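Local structure of glycoside Hydrolase (Bacteroides uniformis, 5T99) at residues P711-L716 with R736-D741; A748-E753 with A806-L811. The protein is a family 2 glycoside hydrolase that binds d-galacto-isofagomine and probably cleaves galactosides in a pathway for using agarose. All blocks are in the same frame, centred on the assembly; numbering follows the deposited sequence.

Overall arrangement
Both contacts lie in the C-terminal domain of this family 2 glycoside hydrolase, their centres about 33 and 32 Å from the centre of the chain and about 9 Å from each other. Interaction 1 joins strands 713-718 and 730-738, neighbours in a four-stranded antiparallel sheet; interaction 2 joins strands 751-758 and 800-807 in a mixed sheet of five. Along the chain, interaction 1 is complete before interaction 2 begins. The two sheets pack on each other as a beta-sandwich: Ile714 and Ile737 of the first meet Val752 and Ala806 of the second and Asn750, Ser808 and Leu811 in its adjoining loops. Each contact thus pairs strands within one layer, and none of their residues belongs to the inhibitor pocket.

Interaction 1 (P711-L716 with R736-D741); sequences PAQIKL and RIEDRD
A classic beta bulge sets this antiparallel pairing apart: Ala712 and Gln713 both face Glu738, whose carbonyl O accepts from Ala712 N at 2.9 Å and from Gln713 N at 3.0 Å. The first donor lies in the carbonyl plane and the second is tilted 26° from it, which lets one oxygen serve two successive amides. Beyond the bulge the register is regular. Glu738 N returns a bond to Gln713 O, and Lys715 and Arg736 form a hydrogen-bonded pair through both backbone groups; between them, Ile714 and Ile737 make a non-hydrogen-bonded pair whose side chains point into the domain.

The side chain of Gln713 reaches across to the other segment. With CG between its own backbone N and carbonyl carbon (chi1 51°) and an extended chain beyond, its NE2 donates to Asp739 O at 2.7 Å, in the amide plane and in the carbonyl plane. CG of Gln713 rests 3.8 Å from CB of Glu738. The Asp739 carboxylate turns away to the backbone of Gly709 and Asn743.

On the same face, Glu738 is met by both Arg736 and Lys715. Arg736 grips OE2 of Glu738 side-on with NE (2.8 Å) and NH2; OE2 lies within a few degrees of the guanidinium plane, and both nitrogens meet it on its anti side, somewhat out of the carboxylate plane. Lys715 brings its methylene chain instead, CD standing 3.5 Å from Glu738 OE2, while its bent end puts NZ on a water that also donates to Glu738 OE1. One carboxylate is thus held by a direct salt bridge at one oxygen and a water link at the other, an arrangement likely to stabilise its ionised form.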
ATOM      1  N   PRO A 711      13.103  -5.751 -33.789  1.00 33.17           N
ATOM      2  CA  PRO A 711      13.311  -4.518 -33.022  1.00 33.60           C
ATOM      3  C   PRO A 711      14.112  -3.470 -33.792  1.00 34.52           C
ATOM      4  O   PRO A 711      15.185  -3.783 -34.306  1.00 37.14           O
ATOM      5  CB  PRO A 711      14.094  -5.002 -31.791  1.00 33.37           C
ATOM      6  CG  PRO A 711      13.637  -6.405 -31.597  1.00 33.29           C
ATOM      7  CD  PRO A 711      13.360  -6.954 -32.972  1.00 33.32           C
ATOM      8  N   ALA A 712      13.577  -2.254 -33.880  1.00 34.45           N
ATOM      9  CA  ALA A 712      14.233  -1.138 -34.579  1.00 33.70           C
ATOM     10  C   ALA A 712      14.415   0.137 -33.745  1.00 34.60           C
ATOM     11  O   ALA A 712      15.384   0.866 -33.964  1.00 35.03           O
ATOM     12  CB  ALA A 712      13.461  -0.811 -35.848  1.00 33.65           C
ATOM     13  N   GLN A 713      13.501   0.417 -32.810  1.00 35.43           N
ATOM     14  CA  GLN A 713      13.486   1.706 -32.094  1.00 35.49           C
ATOM     15  C   GLN A 713      12.960   1.641 -30.659  1.00 34.91           C
ATOM     16  O   GLN A 713      12.203   0.735 -30.283  1.00 34.79           O
ATOM     17  CB  GLN A 713      12.651   2.713 -32.886  1.00 37.21           C
ATOM     18  CG  GLN A 713      11.264   2.200 -33.264  1.00 38.63           C
ATOM     19  CD  GLN A 713      10.429   3.220 -34.021  1.00 40.41           C
ATOM     20  OE1 GLN A 713      10.709   4.417 -33.988  1.00 43.54           O
ATOM     21  NE2 GLN A 713       9.395   2.746 -34.708  1.00 41.49           N
ATOM     22  N   ILE A 714      13.357   2.639 -29.878  1.00 34.64           N
ATOM     23  CA  ILE A 714      12.909   2.802 -28.497  1.00 34.64           C
ATOM     24  C   ILE A 714      11.910   3.963 -28.443  1.00 35.72           C
ATOM     25  O   ILE A 714      12.168   5.021 -29.022  1.00 36.32           O
ATOM     26  CB  ILE A 714      14.090   3.107 -27.541  1.00 33.40           C
ATOM     27  CG1 ILE A 714      15.253   2.112 -27.751  1.00 31.75           C
ATOM     28  CG2 ILE A 714      13.611   3.105 -26.082  1.00 33.14           C
ATOM     29  CD1 ILE A 714      16.545   2.516 -27.072  1.00 31.24           C
ATOM     30  N   LYS A 715      10.775   3.759 -27.767  1.00 36.12           N
ATOM     31  CA  LYS A 715       9.835   4.847 -27.473  1.00 37.00           C
ATOM     32  C   LYS A 715       9.788   5.033 -25.963  1.00 34.62           C
ATOM     33  O   LYS A 715       9.829   4.052 -25.219  1.00 33.21           O
ATOM     34  CB  LYS A 715       8.442   4.551 -28.037  1.00 41.11           C
ATOM     35  CG  LYS A 715       7.669   5.808 -28.447  1.00 46.47           C
ATOM     36  CD  LYS A 715       6.166   5.547 -28.615  1.00 50.35           C
ATOM     37  CE  LYS A 715       5.356   6.822 -28.883  1.00 52.23           C
ATOM     38  NZ  LYS A 715       5.170   7.124 -30.337  1.00 53.11           N
ATOM     39  N   LEU A 716       9.734   6.290 -25.518  1.00 32.89           N
ATOM     40  CA  LEU A 716       9.677   6.634 -24.088  1.00 31.10           C
ATOM     41  C   LEU A 716       8.354   7.318 -23.782  1.00 29.56           C
ATOM     42  O   LEU A 716       8.001   8.284 -24.450  1.00 28.74           O
ATOM     43  CB  LEU A 716      10.829   7.567 -23.694  1.00 29.54           C
ATOM     44  CG  LEU A 716      12.243   7.036 -23.899  1.00 29.90           C
ATOM     45  CD1 LEU A 716      13.260   8.136 -23.631  1.00 30.17           C
ATOM     46  CD2 LEU A 716      12.535   5.830 -23.021  1.00 30.30           C
ATOM     47  N   ARG A 736       9.415   1.203 -24.352  1.00 30.74           N
ATOM     48  CA  ARG A 736       8.901   0.237 -25.323  1.00 31.89           C
ATOM     49  C   ARG A 736       9.973  -0.102 -26.355  1.00 31.42           C
ATOM     50  O   ARG A 736      10.720   0.781 -26.783  1.00 30.62           O
ATOM     51  CB  ARG A 736       7.679   0.815 -26.039  1.00 32.54           C
ATOM     52  CG  ARG A 736       6.429   0.874 -25.177  1.00 33.47           C
ATOM     53  CD  ARG A 736       5.379   1.764 -25.812  1.00 34.06           C
ATOM     54  NE  ARG A 736       4.994   1.338 -27.159  1.00 34.60           N
ATOM     55  CZ  ARG A 736       4.129   0.361 -27.446  1.00 36.10           C
ATOM     56  NH1 ARG A 736       3.545  -0.352 -26.481  1.00 36.29           N
ATOM     57  NH2 ARG A 736       3.845   0.084 -28.723  1.00 36.15           N
ATOM     58  N   ILE A 737      10.044  -1.378 -26.738  1.00 30.84           N
ATOM     59  CA  ILE A 737      10.884  -1.809 -27.848  1.00 31.36           C
ATOM     60  C   ILE A 737       9.941  -2.009 -29.024  1.00 31.78           C
ATOM     61  O   ILE A 737       9.101  -2.918 -29.007  1.00 29.52           O
ATOM     62  CB  ILE A 737      11.669  -3.110 -27.544  1.00 31.10           C
ATOM     63  CG1 ILE A 737      12.492  -2.983 -26.254  1.00 31.83           C
ATOM     64  CG2 ILE A 737      12.589  -3.469 -28.703  1.00 31.00           C
ATOM     65  CD1 ILE A 737      13.528  -1.868 -26.254  1.00 32.45           C
ATOM     66  N   GLU A 738      10.079  -1.145 -30.031  1.00 34.26           N
ATOM     67  CA  GLU A 738       9.191  -1.146 -31.203  1.00 37.29           C
ATOM     68  C   GLU A 738       9.910  -1.559 -32.497  1.00 37.59           C
ATOM     69  O   GLU A 738      11.126  -1.390 -32.637  1.00 37.28           O
ATOM     70  CB  GLU A 738       8.545   0.237 -31.375  1.00 38.32           C
ATOM     71  CG  GLU A 738       7.393   0.499 -30.415  1.00 40.91           C
ATOM     72  CD  GLU A 738       6.878   1.939 -30.428  1.00 43.11           C
ATOM     73  OE1 GLU A 738       7.404   2.789 -31.188  1.00 43.16           O
ATOM     74  OE2 GLU A 738       5.927   2.222 -29.660  1.00 44.99           O
ATOM     75  N   ASP A 739       9.139  -2.098 -33.438  1.00 37.74           N
ATOM     76  CA  ASP A 739       9.633  -2.350 -34.794  1.00 37.75           C
ATOM     77  C   ASP A 739       9.654  -1.042 -35.623  1.00 40.53           C
ATOM     78  O   ASP A 739       9.387   0.035 -35.080  1.00 39.31           O
ATOM     79  CB  ASP A 739       8.846  -3.499 -35.465  1.00 35.17           C
ATOM     80  CG  ASP A 739       7.417  -3.128 -35.845  1.00 33.86           C
ATOM     81  OD1 ASP A 739       7.034  -1.937 -35.836  1.00 31.68           O
ATOM     82  OD2 ASP A 739       6.672  -4.072 -36.175  1.00 32.56           O
ATOM     83  N   ARG A 740       9.987  -1.139 -36.915  1.00 44.44           N
ATOM     84  CA  ARG A 740      10.111   0.037 -37.805  1.00 47.15           C
ATOM     85  C   ARG A 740       8.815   0.859 -37.943  1.00 44.85           C
ATOM     86  O   ARG A 740       8.875   2.073 -38.119  1.00 42.23           O
ATOM     87  CB  ARG A 740      10.610  -0.392 -39.197  1.00 52.24           C
ATOM     88  CG  ARG A 740       9.591  -1.192 -40.017  1.00 58.57           C
ATOM     89  CD  ARG A 740      10.227  -2.271 -40.891  1.00 62.09           C
ATOM     90  NE  ARG A 740      11.210  -1.741 -41.840  1.00 66.84           N
ATOM     91  CZ  ARG A 740      11.908  -2.479 -42.711  1.00 70.02           C
ATOM     92  NH1 ARG A 740      11.740  -3.801 -42.778  1.00 72.40           N
ATOM     93  NH2 ARG A 740      12.782  -1.893 -43.529  1.00 67.50           N
ATOM     94  N   ASP A 741       7.663   0.190 -37.845  1.00 43.66           N
ATOM     95  CA  ASP A 741       6.341   0.842 -37.936  1.00 44.51           C
ATOM     96  C   ASP A 741       5.722   1.269 -36.592  1.00 44.14           C
ATOM     97  O   ASP A 741       4.591   1.757 -36.571  1.00 43.84           O
ATOM     98  CB  ASP A 741       5.356  -0.088 -38.660  1.00 44.12           C
ATOM     99  CG  ASP A 741       5.808  -0.440 -40.057  1.00 44.70           C
ATOM    100  OD1 ASP A 741       6.352   0.444 -40.762  1.00 44.26           O
ATOM    101  OD2 ASP A 741       5.610  -1.605 -40.452  1.00 46.00           O
TER
HETATM  102  O   HOH W   1       6.752   5.328 -31.900  1.00 34.46           O

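Interaction 2 (A748-E753 with A806-L811); sequences ADNLVE and ATSKGL
Glu753, Thr807 and Ser808 have the most surface buried in this antiparallel pairing, where the start of strand 751-758 meets the end of strand 800-807, inner neighbours in the five-stranded sheet of the beta-sandwich domain. Glu753 and Thr807 form a hydrogen-bonded pair: Glu753 N reaches Thr807 O at 2.7 Å, almost straight, and Thr807 N answers to Glu753 O at 3.0 Å. Their side chains share one face, where Thr807 OG1, held between its own backbone N and carbonyl carbon (chi1 64°), lies 3.6 Å from CB of Glu753. Toward the facing sheet, Val752 CG1 packs on Ala806 CB at 4.0 Å.

Past this pair the strands part, and Ser808 bridges the gap with its side chain. Its hydroxyl donates to Leu751 O at 2.6 Å from above the carbonyl plane, 47° out of it. An alanine here would lack the hydroxyl, and Leu751 O would probably lose its direct tie to the neighbouring segment. The same oxygen also takes a bond from a water that accepts from Lys809 N.

Ser808 opens a type II beta turn closed by Leu811 N on Ser808 O, with Gly810 at positive phi. The turn brings Leu811 back to Asn750, whose CB also meets the Ser808 hydroxyl; the two side chains cross at a slant, and Leu811 CD1 stops 3.9 Å from Asn750 ND2.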
ATOM      1  N   ALA A 748      10.577  -8.908 -26.890  1.00 31.01           N
ATOM      2  CA  ALA A 748      11.894  -8.280 -26.902  1.00 31.46           C
ATOM      3  C   ALA A 748      12.529  -8.212 -25.506  1.00 31.60           C
ATOM      4  O   ALA A 748      11.829  -7.954 -24.513  1.00 30.96           O
ATOM      5  CB  ALA A 748      11.798  -6.888 -27.507  1.00 31.77           C
ATOM      6  N   ASP A 749      13.843  -8.451 -25.447  1.00 31.18           N
ATOM      7  CA  ASP A 749      14.615  -8.386 -24.199  1.00 31.70           C
ATOM      8  C   ASP A 749      15.897  -7.548 -24.341  1.00 31.11           C
ATOM      9  O   ASP A 749      16.899  -7.795 -23.671  1.00 30.83           O
ATOM     10  CB  ASP A 749      14.909  -9.804 -23.656  1.00 32.76           C
ATOM     11  CG  ASP A 749      15.879 -10.619 -24.541  1.00 34.04           C
ATOM     12  OD1 ASP A 749      16.309 -10.146 -25.615  1.00 34.05           O
ATOM     13  OD2 ASP A 749      16.211 -11.758 -24.140  1.00 34.40           O
ATOM     14  N   ASN A 750      15.829  -6.528 -25.188  1.00 30.03           N
ATOM     15  CA  ASN A 750      16.975  -5.695 -25.479  1.00 29.59           C
ATOM     16  C   ASN A 750      17.419  -4.928 -24.237  1.00 30.99           C
ATOM     17  O   ASN A 750      16.597  -4.335 -23.536  1.00 29.86           O
ATOM     18  CB  ASN A 750      16.638  -4.678 -26.569  1.00 29.64           C
ATOM     19  CG  ASN A 750      16.248  -5.330 -27.879  1.00 29.15           C
ATOM     20  OD1 ASN A 750      15.174  -5.917 -27.998  1.00 29.58           O
ATOM     21  ND2 ASN A 750      17.115  -5.213 -28.876  1.00 28.82           N
ATOM     22  N   LEU A 751      18.725  -4.943 -23.988  1.00 31.89           N
ATOM     23  CA  LEU A 751      19.337  -4.110 -22.968  1.00 32.55           C
ATOM     24  C   LEU A 751      19.264  -2.637 -23.357  1.00 33.25           C
ATOM     25  O   LEU A 751      19.805  -2.236 -24.393  1.00 33.27           O
ATOM     26  CB  LEU A 751      20.803  -4.496 -22.777  1.00 33.30           C
ATOM     27  CG  LEU A 751      21.579  -3.725 -21.704  1.00 33.61           C
ATOM     28  CD1 LEU A 751      20.955  -3.933 -20.331  1.00 33.95           C
ATOM     29  CD2 LEU A 751      23.029  -4.171 -21.716  1.00 34.14           C
ATOM     30  N   VAL A 752      18.619  -1.836 -22.511  1.00 32.39           N
ATOM     31  CA  VAL A 752      18.511  -0.398 -22.722  1.00 32.09           C
ATOM     32  C   VAL A 752      19.351   0.329 -21.674  1.00 31.90           C
ATOM     33  O   VAL A 752      19.363  -0.055 -20.516  1.00 31.97           O
ATOM     34  CB  VAL A 752      17.037   0.045 -22.663  1.00 32.30           C
ATOM     35  CG1 VAL A 752      16.895   1.540 -22.938  1.00 32.09           C
ATOM     36  CG2 VAL A 752      16.209  -0.780 -23.648  1.00 31.45           C
ATOM     37  N   GLU A 753      20.069   1.362 -22.098  1.00 33.47           N
ATOM     38  CA  GLU A 753      20.913   2.162 -21.205  1.00 34.41           C
ATOM     39  C   GLU A 753      20.313   3.550 -21.090  1.00 32.99           C
ATOM     40  O   GLU A 753      19.700   4.045 -22.035  1.00 33.21           O
ATOM     41  CB  GLU A 753      22.356   2.237 -21.720  1.00 37.01           C
ATOM     42  CG  GLU A 753      22.938   0.866 -22.082  1.00 39.37           C
ATOM     43  CD  GLU A 753      24.394   0.658 -21.703  1.00 40.62           C
ATOM     44  OE1 GLU A 753      24.965  -0.366 -22.141  1.00 44.74           O
ATOM     45  OE2 GLU A 753      24.969   1.478 -20.965  1.00 41.32           O
ATOM     46  N   ALA A 806      17.656   7.418 -23.876  1.00 32.06           N
ATOM     47  CA  ALA A 806      17.623   5.955 -23.805  1.00 33.12           C
ATOM     48  C   ALA A 806      18.207   5.377 -25.085  1.00 34.00           C
ATOM     49  O   ALA A 806      17.722   5.673 -26.182  1.00 35.14           O
ATOM     50  CB  ALA A 806      16.202   5.452 -23.598  1.00 32.87           C
ATOM     51  N   THR A 807      19.247   4.558 -24.926  1.00 34.69           N
ATOM     52  CA  THR A 807      19.991   3.956 -26.025  1.00 33.83           C
ATOM     53  C   THR A 807      19.999   2.451 -25.855  1.00 35.00           C
ATOM     54  O   THR A 807      19.800   1.940 -24.751  1.00 34.75           O
ATOM     55  CB  THR A 807      21.454   4.439 -26.049  1.00 33.22           C
ATOM     56  OG1 THR A 807      22.133   4.006 -24.867  1.00 31.74           O
ATOM     57  CG2 THR A 807      21.525   5.953 -26.120  1.00 33.76           C
ATOM     58  N   SER A 808      20.244   1.754 -26.956  1.00 35.54           N
ATOM     59  CA  SER A 808      20.293   0.293 -26.984  1.00 36.45           C
ATOM     60  C   SER A 808      21.008  -0.120 -28.275  1.00 37.51           C
ATOM     61  O   SER A 808      20.736   0.442 -29.335  1.00 36.95           O
ATOM     62  CB  SER A 808      18.871  -0.284 -26.928  1.00 35.61           C
ATOM     63  OG  SER A 808      18.868  -1.700 -26.813  1.00 34.65           O
ATOM     64  N   LYS A 809      21.926  -1.077 -28.183  1.00 38.91           N
ATOM     65  CA  LYS A 809      22.726  -1.491 -29.341  1.00 39.98           C
ATOM     66  C   LYS A 809      21.857  -1.908 -30.537  1.00 37.57           C
ATOM     67  O   LYS A 809      21.067  -2.849 -30.454  1.00 34.19           O
ATOM     68  CB  LYS A 809      23.726  -2.593 -28.955  1.00 43.57           C
ATOM     69  CG  LYS A 809      24.935  -2.032 -28.208  1.00 47.51           C
ATOM     70  CD  LYS A 809      25.710  -3.088 -27.426  1.00 50.26           C
ATOM     71  CE  LYS A 809      26.866  -2.456 -26.649  1.00 52.65           C
ATOM     72  NZ  LYS A 809      27.332  -3.307 -25.514  1.00 54.03           N
ATOM     73  N   GLY A 810      21.993  -1.156 -31.631  1.00 36.99           N
ATOM     74  CA  GLY A 810      21.280  -1.430 -32.886  1.00 36.38           C
ATOM     75  C   GLY A 810      19.882  -0.844 -33.046  1.00 34.49           C
ATOM     76  O   GLY A 810      19.239  -1.127 -34.049  1.00 32.12           O
ATOM     77  N   LEU A 811      19.407  -0.049 -32.075  1.00 33.41           N
ATOM     78  CA  LEU A 811      18.060   0.567 -32.130  1.00 32.49           C
ATOM     79  C   LEU A 811      18.146   2.076 -32.203  1.00 31.13           C
ATOM     80  O   LEU A 811      19.153   2.661 -31.802  1.00 29.42           O
ATOM     81  CB  LEU A 811      17.213   0.186 -30.904  1.00 32.01           C
ATOM     82  CG  LEU A 811      17.098  -1.300 -30.543  1.00 31.95           C
ATOM     83  CD1 LEU A 811      16.157  -1.464 -29.357  1.00 31.81           C
ATOM     84  CD2 LEU A 811      16.629  -2.153 -31.717  1.00 30.92           C
TER
HETATM   85  O   HOH W   2      22.751  -1.965 -25.374  1.00 39.61           O